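Local coordinates for cellulose biosynthesis protein BcsG (Salmonella typhimurium LT2, PDB 5OLT), which is required for cellulose biosynthesis, the crystallised part being its extramembrane, zinc-binding domain of the alkaline phosphatase family, at residues A[97-100]-A[104-107]; A[108-113]-A[164-169]; A[145-150]-A[154-159]; A[174-179]-A[191-196]; A[218-223]-A[280-285]. All coordinates share one frame; numbering follows the deposited sequence.

Contact 1 of 5, residues A[97-100]-A[104-107]; sequences SGTS and PAAI
With OG1 anti to the backbone N (chi1 -178°), T99 sends its hydroxyl toward the ring of P104 and swings its methyl CG2, lodged between the backbone N and the carbonyl carbon, over the backbone of A105. CG2 lies 3.4 Å from A105 N and 3.7 Å from A105 CB, so the methyl rests on the first turn of the helix. OG1 sits 3.7 Å from P104 CB, the side chains crossing at about a right angle. The polar needs of this buried hydroxyl are met elsewhere, by N357 and by the carbonyl of E356. Threonine suits the place because one branch can pack on apolar atoms while the other takes hydrogen bonds. Behind it S97 OG donates to T99 O at 2.9 Å, in the carbonyl plane, which probably steadies the bend at G98, whose positive phi is easy for glycine. P104 suits a first helical turn, where its missing N-H costs no helix bond, and the small A105 allows the loop to approach closely. The contact thus packs the loop after strand 90-96 against helix 102-110, whose S102 is a zinc ligand, at the edge of the metal site of an alkaline phosphatase-type fold.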
# COMPACT_ATOMS: atom_id res chain seq x y z
N SER A 97 -7.07 1.86 0.76
CA SER A 97 -6.51 0.51 0.95
C SER A 97 -7.42 -0.62 0.41
O SER A 97 -6.96 -1.75 0.28
CB SER A 97 -6.21 0.23 2.42
OG SER A 97 -7.42 0.12 3.14
N GLY A 98 -8.67 -0.30 0.10
CA GLY A 98 -9.56 -1.27 -0.55
C GLY A 98 -10.22 -2.28 0.37
O GLY A 98 -11.01 -3.08 -0.14
N THR A 99 -9.89 -2.27 1.67
CA THR A 99 -10.38 -3.29 2.62
C THR A 99 -9.98 -2.89 4.00
O THR A 99 -9.13 -1.98 4.18
CB THR A 99 -9.77 -4.67 2.26
OG1 THR A 99 -10.29 -5.66 3.16
CG2 THR A 99 -8.24 -4.64 2.35
N SER A 100 -10.61 -3.51 5.00
CA SER A 100 -10.22 -3.23 6.37
C SER A 100 -9.64 -4.44 7.10
O SER A 100 -9.45 -4.35 8.32
CB SER A 100 -11.34 -2.60 7.15
OG SER A 100 -12.51 -3.40 7.15
N PRO A 104 -6.72 -9.69 3.07
CA PRO A 104 -7.09 -9.12 1.78
C PRO A 104 -6.24 -7.90 1.42
O PRO A 104 -5.96 -7.70 0.23
CB PRO A 104 -8.55 -8.72 1.96
CG PRO A 104 -9.01 -9.36 3.19
CD PRO A 104 -7.87 -9.87 3.99
N ALA A 105 -5.83 -7.09 2.41
CA ALA A 105 -4.97 -5.95 2.10
C ALA A 105 -3.66 -6.37 1.50
O ALA A 105 -3.20 -5.76 0.52
CB ALA A 105 -4.72 -5.12 3.34
N ALA A 106 -3.05 -7.39 2.09
CA ALA A 106 -1.76 -7.86 1.60
C ALA A 106 -1.90 -8.46 0.20
O ALA A 106 -1.07 -8.20 -0.68
CB ALA A 106 -1.17 -8.87 2.55
N ILE A 107 -2.97 -9.23 -0.04
CA ILE A 107 -3.18 -9.79 -1.36
C ILE A 107 -3.40 -8.67 -2.39
O ILE A 107 -2.84 -8.73 -3.49
CB ILE A 107 -4.40 -10.74 -1.37
CG1 ILE A 107 -4.18 -11.91 -0.38
CG2 ILE A 107 -4.59 -11.34 -2.77
CD1 ILE A 107 -5.48 -12.65 -0.09

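Contact 2 of 5, residues A[108-113]-A[164-169]; sequences RLLRAS and GGMQSE
L110 and G164 meet where helix 102-110 ends: L110 CB lies 3.5 Å from G164 O, and its branch CD1 comes to 3.7 Å from G164 CA. The absence of a side chain on G164 is what permits this, since a CB there would run into CD1. The other branch, CD2, touches the terminal methyl CE of M166 at 3.7 Å in the conformer described, one of two, with the side chains crossing at about a right angle. M166 reaches it by a bent route: CG leaves anti to the backbone N (chi1 159°), and turns at chi2 and chi3 then curl the thioether round, a flexibility that suits methionine to an irregular surface. The contact joins two helix ends: G165, with positive phi, is the first residue to leave the helical conformation after helix 156-162, and R111 is the first to leave it after helix 102-110, with negative phi. M166 is the centre of an inverse gamma turn, and its CB points toward L110. In the next shell, V160 of helix 156-162 and F133 of helix 132-138 touch both L110 and M166, completing an apolar cluster. Farther out, R111 ties the helix ends together through NH2 to the carbonyl of N163, and its NH1 bonds the carbonyl of Q124.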
# COMPACT_ATOMS: atom_id res chain seq x y z
N ARG A 108 -4.18 -7.64 -2.04
CA ARG A 108 -4.41 -6.53 -2.97
C ARG A 108 -3.07 -5.85 -3.33
O ARG A 108 -2.83 -5.52 -4.48
CB ARG A 108 -5.39 -5.54 -2.38
CG ARG A 108 -6.82 -6.08 -2.35
CD ARG A 108 -7.81 -5.06 -1.79
NE ARG A 108 -9.19 -5.61 -1.84
CZ ARG A 108 -9.91 -5.72 -2.96
NH1 ARG A 108 -9.48 -5.26 -4.13
NH2 ARG A 108 -11.12 -6.33 -2.90
N LEU A 109 -2.22 -5.62 -2.34
CA LEU A 109 -0.93 -5.00 -2.60
C LEU A 109 -0.03 -5.91 -3.46
O LEU A 109 0.62 -5.43 -4.40
CB LEU A 109 -0.23 -4.72 -1.25
CG LEU A 109 1.20 -4.15 -1.29
CD1 LEU A 109 1.36 -2.93 -2.17
CD2 LEU A 109 1.58 -3.80 0.13
N LEU A 110 -0.03 -7.21 -3.16
CA LEU A 110 0.77 -8.15 -3.96
C LEU A 110 0.26 -8.26 -5.40
O LEU A 110 1.04 -8.54 -6.32
CB LEU A 110 0.92 -9.52 -3.26
CG LEU A 110 1.70 -9.39 -1.95
CD1 LEU A 110 1.49 -10.62 -1.10
CD2 LEU A 110 3.18 -9.17 -2.20
N ARG A 111 -1.02 -7.92 -5.61
CA ARG A 111 -1.61 -7.92 -6.95
C ARG A 111 -1.71 -6.49 -7.51
O ARG A 111 -2.57 -6.18 -8.34
CB ARG A 111 -2.96 -8.63 -6.95
CG ARG A 111 -2.86 -10.10 -6.61
CD ARG A 111 -4.23 -10.77 -6.72
NE ARG A 111 -4.13 -12.15 -6.26
CZ ARG A 111 -5.12 -13.02 -6.38
NH1 ARG A 111 -6.25 -12.64 -6.98
NH2 ARG A 111 -4.91 -14.27 -5.95
N ALA A 112 -0.77 -5.60 -7.11
CA ALA A 112 -0.87 -4.18 -7.47
C ALA A 112 -0.79 -3.87 -8.98
O ALA A 112 -1.13 -2.75 -9.36
CB ALA A 112 0.24 -3.38 -6.77
N SER A 113 -0.28 -4.83 -9.80
CA SER A 113 -0.03 -4.50 -11.20
C SER A 113 -1.25 -4.64 -12.10
O SER A 113 -1.16 -4.30 -13.27
CB SER A 113 1.13 -5.33 -11.73
OG SER A 113 2.33 -5.04 -10.98
N GLY A 164 -1.43 -14.28 -2.37
CA GLY A 164 -0.51 -13.20 -2.77
C GLY A 164 0.60 -13.68 -3.71
O GLY A 164 1.29 -12.86 -4.31
N GLY A 165 0.77 -15.00 -3.81
CA GLY A 165 1.74 -15.59 -4.72
C GLY A 165 3.19 -15.51 -4.26
O GLY A 165 4.07 -15.86 -5.03
N MET A 166 3.42 -15.09 -3.03
CA MET A 166 4.77 -14.85 -2.54
C MET A 166 5.34 -16.17 -1.97
O MET A 166 5.16 -16.48 -0.80
CB MET A 166 4.69 -13.70 -1.53
CG MET A 166 5.82 -13.58 -0.52
SD MET A 166 7.15 -12.67 -1.28
CE MET A 166 6.27 -11.17 -1.68
N GLN A 167 5.97 -16.96 -2.83
CA GLN A 167 6.49 -18.29 -2.47
C GLN A 167 7.99 -18.18 -2.12
O GLN A 167 8.85 -18.66 -2.85
CB GLN A 167 6.18 -19.31 -3.61
CG GLN A 167 6.36 -20.79 -3.23
CD GLN A 167 5.58 -21.19 -1.98
OE1 GLN A 167 4.36 -21.33 -2.01
NE2 GLN A 167 6.29 -21.37 -0.87
N SER A 168 8.28 -17.47 -1.03
CA SER A 168 9.63 -17.26 -0.51
C SER A 168 9.59 -17.58 0.96
O SER A 168 8.58 -17.38 1.61
CB SER A 168 10.11 -15.81 -0.65
OG SER A 168 10.09 -15.37 -1.97
N GLU A 169 10.70 -18.06 1.49
CA GLU A 169 10.77 -18.39 2.91
C GLU A 169 10.80 -17.07 3.65
O GLU A 169 11.29 -16.07 3.14
CB GLU A 169 12.01 -19.23 3.26
CG GLU A 169 11.97 -20.66 2.70
CD GLU A 169 10.86 -21.52 3.32
OE1 GLU A 169 11.00 -21.90 4.50
OE2 GLU A 169 9.87 -21.83 2.62

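Contact 3 of 5, residues A[145-150]-A[154-159]; sequences LMMDHN and GGFLKE
H149 meets F156 across this contact while D148 OD1 holds the far side of its imidazole: H149 ND1 donates to D148 OD1 at 3.3 Å, and that oxygen also accepts from the backbone N of L217. OD1 lies close to the ring plane and is met nearly along its C-O axis, which helps to set the rotation of the ring. At the other edge H149 NE2 comes within 4.0 Å of F156 CD2, the two rings standing obliquely with their planes at 43°. M147, in the one of its two modelled conformers described here, is extended beyond CG and carries its methyl CE to 3.6 Å from F156 CE2, while its sulfur lies at the ring edge, 5.3 Å from the centroid, in a Met-aromatic contact. The same methyl is 3.8 Å from L157 CD1. L157, with CG anti to the backbone N (chi1 179°), presses that branch against L145 CD2 at 3.6 Å. Unbranched methionine is long and flexible enough to touch both a ring and a leucine, and L145 and L157 complete an apolar layer. Strand 142-147, at one edge of the central sheet beside strand 210-216, is thus packed against helix 156-162, whose F156 also touches S102 and A106 of helix 102-110.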
# COMPACT_ATOMS: atom_id res chain seq x y z
N LEU A 145 10.78 -12.05 1.53
CA LEU A 145 9.63 -11.86 2.41
C LEU A 145 10.18 -11.71 3.81
O LEU A 145 10.92 -12.56 4.28
CB LEU A 145 8.75 -13.09 2.31
CG LEU A 145 7.56 -13.14 3.26
CD1 LEU A 145 6.60 -11.97 3.00
CD2 LEU A 145 6.86 -14.49 3.10
N MET A 146 9.74 -10.64 4.48
CA MET A 146 10.21 -10.28 5.78
C MET A 146 9.02 -9.89 6.62
O MET A 146 8.09 -9.23 6.10
CB MET A 146 11.13 -9.06 5.59
CG MET A 146 11.95 -8.69 6.78
SD MET A 146 13.37 -7.73 6.22
CE MET A 146 12.70 -6.10 5.99
N MET A 147 9.04 -10.25 7.91
CA MET A 147 7.96 -9.79 8.81
C MET A 147 8.54 -9.48 10.16
O MET A 147 9.62 -10.01 10.53
CB MET A 147 6.85 -10.84 8.96
CG MET A 147 6.15 -11.19 7.66
SD MET A 147 4.66 -12.17 7.87
CE MET A 147 4.24 -12.43 6.13
N ASP A 148 7.84 -8.65 10.94
CA ASP A 148 8.23 -8.47 12.34
C ASP A 148 7.41 -9.39 13.26
O ASP A 148 7.36 -9.18 14.46
CB ASP A 148 8.20 -7.00 12.76
CG ASP A 148 6.82 -6.41 12.73
OD1 ASP A 148 5.83 -7.13 12.58
OD2 ASP A 148 6.73 -5.14 12.86
N HIS A 149 6.80 -10.42 12.67
CA HIS A 149 5.98 -11.36 13.43
C HIS A 149 5.96 -12.67 12.67
O HIS A 149 6.50 -12.76 11.56
CB HIS A 149 4.56 -10.78 13.60
CG HIS A 149 3.80 -10.61 12.31
ND1 HIS A 149 3.98 -9.58 11.41
CD2 HIS A 149 2.84 -11.41 11.78
CE1 HIS A 149 3.14 -9.75 10.39
NE2 HIS A 149 2.44 -10.85 10.60
N ASN A 150 5.36 -13.71 13.25
CA ASN A 150 5.48 -15.02 12.61
C ASN A 150 4.40 -15.30 11.57
O ASN A 150 4.45 -16.35 10.92
CB ASN A 150 5.58 -16.14 13.66
CG ASN A 150 4.31 -16.29 14.49
OD1 ASN A 150 3.22 -15.88 14.07
ND2 ASN A 150 4.43 -16.90 15.67
N GLY A 154 -4.50 -15.63 12.01
CA GLY A 154 -5.39 -15.41 10.87
C GLY A 154 -4.96 -16.12 9.61
O GLY A 154 -5.50 -15.86 8.53
N GLY A 155 -3.95 -16.99 9.71
CA GLY A 155 -3.40 -17.67 8.53
C GLY A 155 -2.80 -16.65 7.58
O GLY A 155 -2.79 -16.87 6.36
N PHE A 156 -2.27 -15.55 8.14
CA PHE A 156 -1.79 -14.45 7.29
C PHE A 156 -0.66 -14.87 6.36
O PHE A 156 -0.71 -14.60 5.16
CB PHE A 156 -1.33 -13.29 8.16
CG PHE A 156 -0.82 -12.11 7.37
CD1 PHE A 156 -1.71 -11.24 6.72
CD2 PHE A 156 0.55 -11.86 7.27
CE1 PHE A 156 -1.24 -10.16 5.97
CE2 PHE A 156 1.02 -10.77 6.54
CZ PHE A 156 0.12 -9.93 5.88
N LEU A 157 0.36 -15.55 6.89
CA LEU A 157 1.46 -16.00 6.05
C LEU A 157 0.95 -16.96 4.95
O LEU A 157 1.37 -16.86 3.81
CB LEU A 157 2.56 -16.66 6.89
CG LEU A 157 3.79 -17.22 6.15
CD1 LEU A 157 4.47 -16.14 5.31
CD2 LEU A 157 4.77 -17.83 7.16
N LYS A 158 0.04 -17.85 5.31
CA LYS A 158 -0.55 -18.74 4.28
C LYS A 158 -1.26 -17.94 3.17
O LYS A 158 -1.11 -18.27 2.00
CB LYS A 158 -1.47 -19.77 4.93
CG LYS A 158 -0.70 -20.85 5.68
CD LYS A 158 -1.66 -21.84 6.35
CE LYS A 158 -0.90 -22.93 7.09
NZ LYS A 158 -1.82 -23.72 7.96
N GLU A 159 -2.02 -16.89 3.53
CA GLU A 159 -2.68 -16.05 2.53
C GLU A 159 -1.67 -15.34 1.64
O GLU A 159 -1.84 -15.30 0.40
CB GLU A 159 -3.66 -15.04 3.17
CG GLU A 159 -4.82 -15.69 3.93
CD GLU A 159 -6.09 -14.86 3.92
OE1 GLU A 159 -6.08 -13.73 3.40
OE2 GLU A 159 -7.13 -15.34 4.42

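Contact 4 of 5, residues A[174-179]-A[191-196]; sequences SGLPTA and DLAVLN
L176 leaves the loop with CB directed at the helix and CG anti to its carbonyl carbon (chi1 -68°), and from there its two branches part company. CD1 goes to the methyl CG2 of V194, 3.8 Å away, the two side chains crossing at about a right angle. CD2 instead lies over the backbone at A193, 4.0 Å from A193 O and 4.1 Å from A193 CB. One leucine thus spans two consecutive helical residues, one branch meeting a side chain and the other mainly the main chain. P177 adds its ring edge: CD is 3.6 Å from A193 CB and CG is 3.8 Å from that same methyl. Alanine fits at 193 because its small methyl meets the CG-CD edge of the proline while the loop stays close to the helix, and proline, rigid and without an N-H, suits an extended piece of chain on the outside of the protein. In V194 the apolar branches suit a buried helix face, CG2 meeting L176. No hydrogen bond joins the two segments, so apolar packing does the work. The loop running into strand 178-181 is laid against the first turn of helix 191-203, with Y189 of the hairpin partner strand 187-189 touching both L176 and V194, and F214 of central strand 210-216 lying against V194 from the sheet.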
# COMPACT_ATOMS: atom_id res chain seq x y z
N SER A 174 15.65 -15.40 13.91
CA SER A 174 16.41 -15.81 15.11
C SER A 174 17.26 -14.67 15.61
O SER A 174 17.90 -13.97 14.80
CB SER A 174 17.35 -16.99 14.81
OG SER A 174 16.63 -18.09 14.30
N GLY A 175 17.30 -14.48 16.93
CA GLY A 175 18.19 -13.48 17.51
C GLY A 175 17.65 -12.06 17.48
O GLY A 175 18.31 -11.16 17.97
N LEU A 176 16.48 -11.84 16.89
CA LEU A 176 15.92 -10.49 16.89
C LEU A 176 15.35 -10.12 18.25
O LEU A 176 14.74 -10.95 18.89
CB LEU A 176 14.82 -10.36 15.85
CG LEU A 176 15.24 -10.45 14.38
CD1 LEU A 176 13.97 -10.50 13.55
CD2 LEU A 176 16.11 -9.25 13.99
N PRO A 177 15.53 -8.85 18.68
CA PRO A 177 14.90 -8.45 19.93
C PRO A 177 13.38 -8.32 19.79
O PRO A 177 12.87 -7.99 18.71
CB PRO A 177 15.54 -7.10 20.25
CG PRO A 177 16.12 -6.61 19.00
CD PRO A 177 16.27 -7.74 18.05
N THR A 178 12.68 -8.63 20.85
CA THR A 178 11.23 -8.51 20.90
C THR A 178 10.85 -7.12 21.39
O THR A 178 11.32 -6.64 22.45
CB THR A 178 10.69 -9.58 21.85
OG1 THR A 178 10.89 -10.86 21.24
CG2 THR A 178 9.19 -9.43 22.10
N ALA A 179 10.01 -6.43 20.62
CA ALA A 179 9.51 -5.11 21.00
C ALA A 179 8.19 -5.19 21.77
O ALA A 179 7.96 -4.39 22.72
CB ALA A 179 9.34 -4.29 19.76
N ASP A 191 11.36 -3.30 14.86
CA ASP A 191 11.40 -3.05 13.41
C ASP A 191 12.74 -2.53 12.93
O ASP A 191 13.17 -2.87 11.82
CB ASP A 191 10.29 -2.11 13.00
CG ASP A 191 8.95 -2.79 13.15
OD1 ASP A 191 8.83 -3.93 12.58
OD2 ASP A 191 8.06 -2.27 13.89
N LEU A 192 13.41 -1.69 13.74
CA LEU A 192 14.73 -1.24 13.34
C LEU A 192 15.68 -2.42 13.26
O LEU A 192 16.52 -2.45 12.35
CB LEU A 192 15.23 -0.16 14.30
CG LEU A 192 16.56 0.53 13.97
CD1 LEU A 192 16.53 1.08 12.54
CD2 LEU A 192 16.85 1.60 15.03
N ALA A 193 15.56 -3.38 14.18
CA ALA A 193 16.43 -4.58 14.11
C ALA A 193 16.15 -5.41 12.85
O ALA A 193 17.09 -5.87 12.19
CB ALA A 193 16.27 -5.43 15.35
N VAL A 194 14.87 -5.58 12.50
CA VAL A 194 14.52 -6.29 11.28
C VAL A 194 15.10 -5.56 10.05
O VAL A 194 15.67 -6.20 9.15
CB VAL A 194 12.98 -6.40 11.13
CG1 VAL A 194 12.60 -6.99 9.78
CG2 VAL A 194 12.38 -7.27 12.23
N LEU A 195 14.98 -4.23 10.02
CA LEU A 195 15.42 -3.45 8.86
C LEU A 195 16.95 -3.46 8.78
O LEU A 195 17.49 -3.52 7.68
CB LEU A 195 14.89 -2.01 8.93
CG LEU A 195 13.40 -1.94 8.60
CD1 LEU A 195 12.83 -0.62 9.16
CD2 LEU A 195 13.17 -2.03 7.08
N ASN A 196 17.63 -3.36 9.92
CA ASN A 196 19.10 -3.40 9.89
C ASN A 196 19.63 -4.75 9.43
O ASN A 196 20.66 -4.81 8.72
CB ASN A 196 19.66 -3.01 11.24
CG ASN A 196 19.73 -1.50 11.41
OD1 ASN A 196 19.88 -0.75 10.44
ND2 ASN A 196 19.65 -1.06 12.65

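Contact 5 of 5, residues A[218-223]-A[280-285]; sequences PLHDGN and GLRDIP. With CIT (citric acid), chain D.
The rim of the zinc site brings H220 and R282 together from two separate loops, and a citrate, probably from the crystallisation liquor, is held between them. H220 NE2 donates to citrate O3 at 2.7 Å, the oxygen lying at the edge of the imidazole near its plane. R282 NH2 reaches the same O3 at 3.0 Å, along a more bent path of 142°. Its other terminal nitrogen, R282 NH1, makes a straighter bond of 174° to citrate O6 at 2.8 Å, so the arginine bridges two carboxylates of the ligand. Between the protein groups, H220 NE2 and R282 NH2 are 3.5 Å apart, with ring and guanidinium planes 87° from each other; the shared anion would offset the closeness of these donors. An imidazole N-H and a planar fork of N-H groups are well suited to gripping carboxylate oxygens.

The loop 218-223 follows central strand 210-216 and closes in a type II beta turn from H220 to N223, where G222 adopts a positive phi that glycine tolerates easily. Within that turn H220 ND1 donates to D221 O at 2.7 Å, on a lone pair in the carbonyl plane, which fixes the rotation of the imidazole and directs NE2 at the citrate. F183 stacks on the ring. R282 runs extended from CG to NE, which carries its guanidinium out to the ligand, and it touches H267, a zinc ligand. S102, another zinc ligand, and the backbone N of G103 also bond the citrate.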
# COMPACT_ATOMS: atom_id res chain seq x y z
N PRO A 218 3.18 -3.92 14.68
CA PRO A 218 3.17 -3.36 16.04
C PRO A 218 1.94 -2.54 16.40
O PRO A 218 1.62 -2.43 17.59
CB PRO A 218 4.43 -2.50 16.07
CG PRO A 218 4.61 -2.07 14.66
CD PRO A 218 4.25 -3.30 13.86
N LEU A 219 1.26 -1.97 15.40
CA LEU A 219 0.12 -1.10 15.69
C LEU A 219 -1.18 -1.88 15.83
O LEU A 219 -2.21 -1.30 16.12
CB LEU A 219 -0.02 -0.02 14.60
CG LEU A 219 1.26 0.79 14.39
CD1 LEU A 219 0.95 1.88 13.36
CD2 LEU A 219 1.84 1.38 15.68
N HIS A 220 -1.14 -3.22 15.65
CA HIS A 220 -2.37 -4.00 15.82
C HIS A 220 -2.90 -3.92 17.25
O HIS A 220 -2.14 -3.89 18.20
CB HIS A 220 -2.11 -5.45 15.45
CG HIS A 220 -3.37 -6.28 15.29
ND1 HIS A 220 -4.19 -6.64 16.35
CD2 HIS A 220 -3.93 -6.82 14.19
CE1 HIS A 220 -5.18 -7.40 15.91
NE2 HIS A 220 -5.04 -7.53 14.60
N ASP A 221 -4.23 -3.88 17.39
CA ASP A 221 -4.85 -3.87 18.70
C ASP A 221 -4.38 -5.08 19.56
O ASP A 221 -4.10 -6.17 19.04
CB ASP A 221 -6.38 -3.90 18.55
CG ASP A 221 -7.09 -3.31 19.76
OD1 ASP A 221 -6.42 -2.84 20.74
OD2 ASP A 221 -8.34 -3.34 19.72
N GLY A 222 -4.26 -4.84 20.86
CA GLY A 222 -3.95 -5.93 21.78
C GLY A 222 -2.48 -6.18 22.04
O GLY A 222 -2.15 -7.04 22.84
N ASN A 223 -1.59 -5.48 21.34
CA ASN A 223 -0.16 -5.65 21.56
C ASN A 223 0.27 -4.95 22.82
O ASN A 223 -0.21 -3.86 23.15
CB ASN A 223 0.64 -5.06 20.40
CG ASN A 223 0.51 -5.87 19.13
OD1 ASN A 223 -0.03 -7.00 19.12
ND2 ASN A 223 0.98 -5.31 18.03
N GLY A 280 -11.85 0.44 17.53
CA GLY A 280 -11.26 -0.88 17.38
C GLY A 280 -12.03 -1.79 16.47
O GLY A 280 -11.44 -2.76 15.99
N LEU A 281 -13.31 -1.53 16.23
CA LEU A 281 -14.09 -2.41 15.32
C LEU A 281 -13.94 -1.90 13.91
O LEU A 281 -14.10 -0.71 13.63
CB LEU A 281 -15.56 -2.47 15.71
CG LEU A 281 -15.94 -3.78 16.38
CD1 LEU A 281 -15.11 -4.05 17.64
CD2 LEU A 281 -17.40 -3.84 16.67
N ARG A 282 -13.71 -2.83 12.98
CA ARG A 282 -13.41 -2.44 11.57
C ARG A 282 -13.99 -3.47 10.60
O ARG A 282 -13.42 -3.76 9.57
CB ARG A 282 -11.91 -2.15 11.39
CG ARG A 282 -11.01 -3.26 11.88
CD ARG A 282 -9.57 -2.92 11.55
NE ARG A 282 -8.67 -3.77 12.32
CZ ARG A 282 -8.20 -4.96 11.95
NH1 ARG A 282 -8.49 -5.50 10.76
NH2 ARG A 282 -7.44 -5.65 12.82
N ASP A 283 -15.16 -4.02 10.92
CA ASP A 283 -15.77 -4.99 10.00
C ASP A 283 -16.37 -4.35 8.76
O ASP A 283 -16.56 -5.04 7.75
CB ASP A 283 -16.80 -5.86 10.75
CG ASP A 283 -16.12 -6.62 11.87
OD1 ASP A 283 -15.10 -7.34 11.61
OD2 ASP A 283 -16.51 -6.40 13.02
N ILE A 284 -16.69 -3.07 8.85
CA ILE A 284 -17.12 -2.30 7.68
C ILE A 284 -15.95 -1.42 7.26
O ILE A 284 -15.42 -0.67 8.07
CB ILE A 284 -18.38 -1.47 7.97
CG1 ILE A 284 -19.55 -2.40 8.43
CG2 ILE A 284 -18.77 -0.64 6.76
CD1 ILE A 284 -19.97 -3.44 7.40
N PRO A 285 -15.52 -1.52 5.98
CA PRO A 285 -14.30 -0.77 5.56
C PRO A 285 -14.65 0.68 5.21
O PRO A 285 -14.79 1.07 4.04
CB PRO A 285 -13.81 -1.58 4.37
CG PRO A 285 -15.09 -2.11 3.76
CD PRO A 285 -16.01 -2.43 4.93
C1 CIT D . -8.13 -10.94 8.25
O1 CIT D . -6.96 -10.68 7.96
O2 CIT D . -8.84 -11.57 7.43
C2 CIT D . -8.77 -10.51 9.57
C3 CIT D . -7.85 -10.12 10.75
O7 CIT D . -6.99 -11.18 11.20
C4 CIT D . -8.76 -9.74 11.94
C5 CIT D . -8.04 -9.36 13.23
O3 CIT D . -7.06 -8.60 13.17
O4 CIT D . -8.45 -9.77 14.34
C6 CIT D . -6.92 -8.99 10.39
O5 CIT D . -5.65 -9.08 10.58
O6 CIT D . -7.45 -7.96 9.91

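How the contacts relate
Contacts 1, 3 and 5 lie close to the zinc site, formed by C67, S102, E266 and H267: the nearest side chains are about 6 Å from the metal in contacts 1 and 3 and about 5 Å in contact 5. Contacts 1 and 2 share helix 102-110, with centres 12 Å apart, and contact 3 is nested in the loop closed by contact 2, where G164 N lies 3.0 Å from E159 O. S100 OG, 2.6 Å from R282 O, probably hydrogen-bonds contact 1 to contact 5. Contact 4 lies farther out, its centre 25 Å from that of contact 1, yet reaches contact 3 through D148 CB and V194 CG2, 4.2 Å apart.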